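Local structure of SusD homolog (Bacteroides thetaiotaomicron VPI-5482, 3IV0) at residues P448-R451 and T452-N455. The protein is of unknown function but, as a SusD-family outer-membrane protein, probably binds glycans at the cell surface for uptake. Sequence-based numbering, arbitrary orientation.
Sequences PMTR and TNFN
Thr450 caps the short helix 451-455: its OG1 accepts a hydrogen bond from Asn453 N at 3.0 Å, with an N-H...O angle of 157°. A chi1 of 73° sets that hydroxyl between the backbone N and the carbonyl carbon, turned toward the first turn. Behind this N-cap run two i to i+4 backbone bonds, Phe454 N to Thr450 O (2.9 Å) and Asn455 N to Arg451 O (2.8 Å). Water 1 ties the same end together, accepting from Thr450 N and from Asn453 ND2, the latter at 2.8 Å. On another side, Arg451 reaches out fully extended, and water 2 lies in the guanidinium plane, accepting from Arg451 NE at 2.9 Å. The same water donates to Asn455 OD1 at 2.6 Å, bridging two flat groups whose planes stand 62° apart. The buried face is mostly apolar. Selenomethionine Met449 brings SE within 4.0 Å of Phe454 CB and beside the ring edge, a Met-aromatic contact. Phe454 also meets Tyr440 edge-to-face and touches Trp459. Met449 and Phe454 are the buried residues of a mostly exposed turn: Met449 packs on Tyr430 and Phe454 on Val434, both of helix 429-436, while Phe454 also reaches Gln218 and Phe219 at the end of helix 202-219.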
ATOM      1  N   PRO A 448     -11.161 -10.534 -13.875  1.00 13.63           N
ATOM      2  CA  PRO A 448     -10.132 -11.482 -13.448  1.00 13.01           C
ATOM      3  C   PRO A 448      -9.151 -11.798 -14.563  1.00 14.24           C
ATOM      4  O   PRO A 448      -9.449 -11.601 -15.759  1.00 16.21           O
ATOM      5  CB  PRO A 448     -10.918 -12.760 -13.136  1.00 14.17           C
ATOM      6  CG  PRO A 448     -12.094 -12.675 -14.050  1.00 14.25           C
ATOM      7  CD  PRO A 448     -12.451 -11.214 -14.115  1.00 15.21           C
HETATM    8  N   MSE A 449      -7.977 -12.291 -14.196  1.00 12.88           N
HETATM    9  CA  MSE A 449      -7.120 -12.950 -15.173  1.00 13.79           C
HETATM   10  C   MSE A 449      -7.380 -14.451 -15.066  1.00 11.86           C
HETATM   11  O   MSE A 449      -8.058 -14.916 -14.133  1.00 13.09           O
HETATM   12  CB  MSE A 449      -5.632 -12.630 -14.924  1.00 13.52           C
HETATM   13  CG  MSE A 449      -5.052 -13.193 -13.633  1.00 13.76           C
HETATM   14 SE   MSE A 449      -3.244 -12.614 -13.238  0.75 10.85          SE
HETATM   15  CE  MSE A 449      -3.588 -10.761 -12.792  1.00 14.61           C
ATOM     16  N   THR A 450      -6.797 -15.257 -15.942  1.00 12.76           N
ATOM     17  CA  THR A 450      -6.932 -16.695 -15.802  1.00 12.41           C
ATOM     18  C   THR A 450      -5.926 -17.256 -14.804  1.00 13.03           C
ATOM     19  O   THR A 450      -4.846 -16.675 -14.566  1.00 13.78           O
ATOM     20  CB  THR A 450      -6.768 -17.448 -17.134  1.00 13.32           C
ATOM     21  OG1 THR A 450      -5.402 -17.428 -17.513  1.00 13.01           O
ATOM     22  CG2 THR A 450      -7.630 -16.818 -18.240  1.00 14.97           C
ATOM     23  N   ARG A 451      -6.228 -18.411 -14.230  1.00 12.12           N
ATOM     24  CA  ARG A 451      -5.330 -19.005 -13.264  1.00 11.08           C
ATOM     25  C   ARG A 451      -4.026 -19.416 -13.948  1.00 13.03           C
ATOM     26  O   ARG A 451      -2.932 -19.288 -13.367  1.00 12.13           O
ATOM     27  CB  ARG A 451      -5.987 -20.168 -12.515  1.00 12.95           C
ATOM     28  CG  ARG A 451      -5.092 -20.729 -11.468  1.00 13.52           C
ATOM     29  CD  ARG A 451      -5.810 -21.768 -10.647  1.00 14.69           C
ATOM     30  NE  ARG A 451      -4.969 -22.242  -9.571  1.00 15.89           N
ATOM     31  CZ  ARG A 451      -5.268 -23.276  -8.791  1.00 20.39           C
ATOM     32  NH1 ARG A 451      -6.401 -23.936  -8.967  1.00 24.16           N
ATOM     33  NH2 ARG A 451      -4.435 -23.632  -7.835  1.00 25.08           N
ATOM     34  N   THR A 452      -4.113 -19.951 -15.165  1.00 12.56           N
ATOM     35  CA  THR A 452      -2.899 -20.347 -15.888  1.00 11.22           C
ATOM     36  C   THR A 452      -2.006 -19.118 -16.098  1.00 11.48           C
ATOM     37  O   THR A 452      -0.803 -19.188 -15.881  1.00 11.31           O
ATOM     38  CB  THR A 452      -3.205 -20.984 -17.241  1.00 12.01           C
ATOM     39  OG1 THR A 452      -4.092 -22.106 -17.053  1.00 13.74           O
ATOM     40  CG2 THR A 452      -1.922 -21.466 -17.868  1.00 14.74           C
ATOM     41  N   ASN A 453      -2.598 -18.011 -16.500  1.00 11.48           N
ATOM     42  CA  ASN A 453      -1.817 -16.786 -16.723  1.00 10.57           C
ATOM     43  C   ASN A 453      -1.213 -16.304 -15.423  1.00 12.07           C
ATOM     44  O   ASN A 453      -0.019 -15.996 -15.384  1.00 11.77           O
ATOM     45  CB  ASN A 453      -2.662 -15.728 -17.394  1.00 13.26           C
ATOM     46  CG  ASN A 453      -2.924 -16.029 -18.873  1.00 13.56           C
ATOM     47  OD1 ASN A 453      -2.255 -16.865 -19.478  1.00 16.44           O
ATOM     48  ND2 ASN A 453      -3.825 -15.292 -19.447  1.00 15.85           N
ATOM     49  N   PHE A 454      -1.986 -16.343 -14.356  1.00 10.73           N
ATOM     50  CA  PHE A 454      -1.406 -16.077 -13.032  1.00 10.86           C
ATOM     51  C   PHE A 454      -0.203 -16.943 -12.772  1.00 11.29           C
ATOM     52  O   PHE A 454       0.858 -16.458 -12.300  1.00 11.49           O
ATOM     53  CB  PHE A 454      -2.464 -16.325 -11.978  1.00 12.01           C
ATOM     54  CG  PHE A 454      -2.003 -16.111 -10.567  1.00 11.82           C
ATOM     55  CD1 PHE A 454      -1.428 -17.150  -9.852  1.00 14.93           C
ATOM     56  CD2 PHE A 454      -2.207 -14.911  -9.935  1.00 12.79           C
ATOM     57  CE1 PHE A 454      -1.059 -16.983  -8.532  1.00 17.65           C
ATOM     58  CE2 PHE A 454      -1.837 -14.750  -8.611  1.00 14.24           C
ATOM     59  CZ  PHE A 454      -1.255 -15.763  -7.918  1.00 17.20           C
ATOM     60  N   ASN A 455      -0.337 -18.237 -13.030  1.00 10.70           N
ATOM     61  CA  ASN A 455       0.716 -19.193 -12.721  1.00 12.65           C
ATOM     62  C   ASN A 455       2.006 -18.944 -13.489  1.00 12.65           C
ATOM     63  O   ASN A 455       3.072 -19.348 -13.035  1.00 14.26           O
ATOM     64  CB  ASN A 455       0.220 -20.627 -13.001  1.00 11.59           C
ATOM     65  CG  ASN A 455      -0.825 -21.104 -12.021  1.00 16.29           C
ATOM     66  OD1 ASN A 455      -0.926 -20.597 -10.905  1.00 17.19           O
ATOM     67  ND2 ASN A 455      -1.568 -22.146 -12.412  1.00 15.91           N
TER
HETATM   68  O   HOH W   1      -5.690 -13.641 -18.210  1.00 17.61           O
HETATM   69  O   HOH W   2      -2.482 -20.993  -8.816  1.00 19.59           O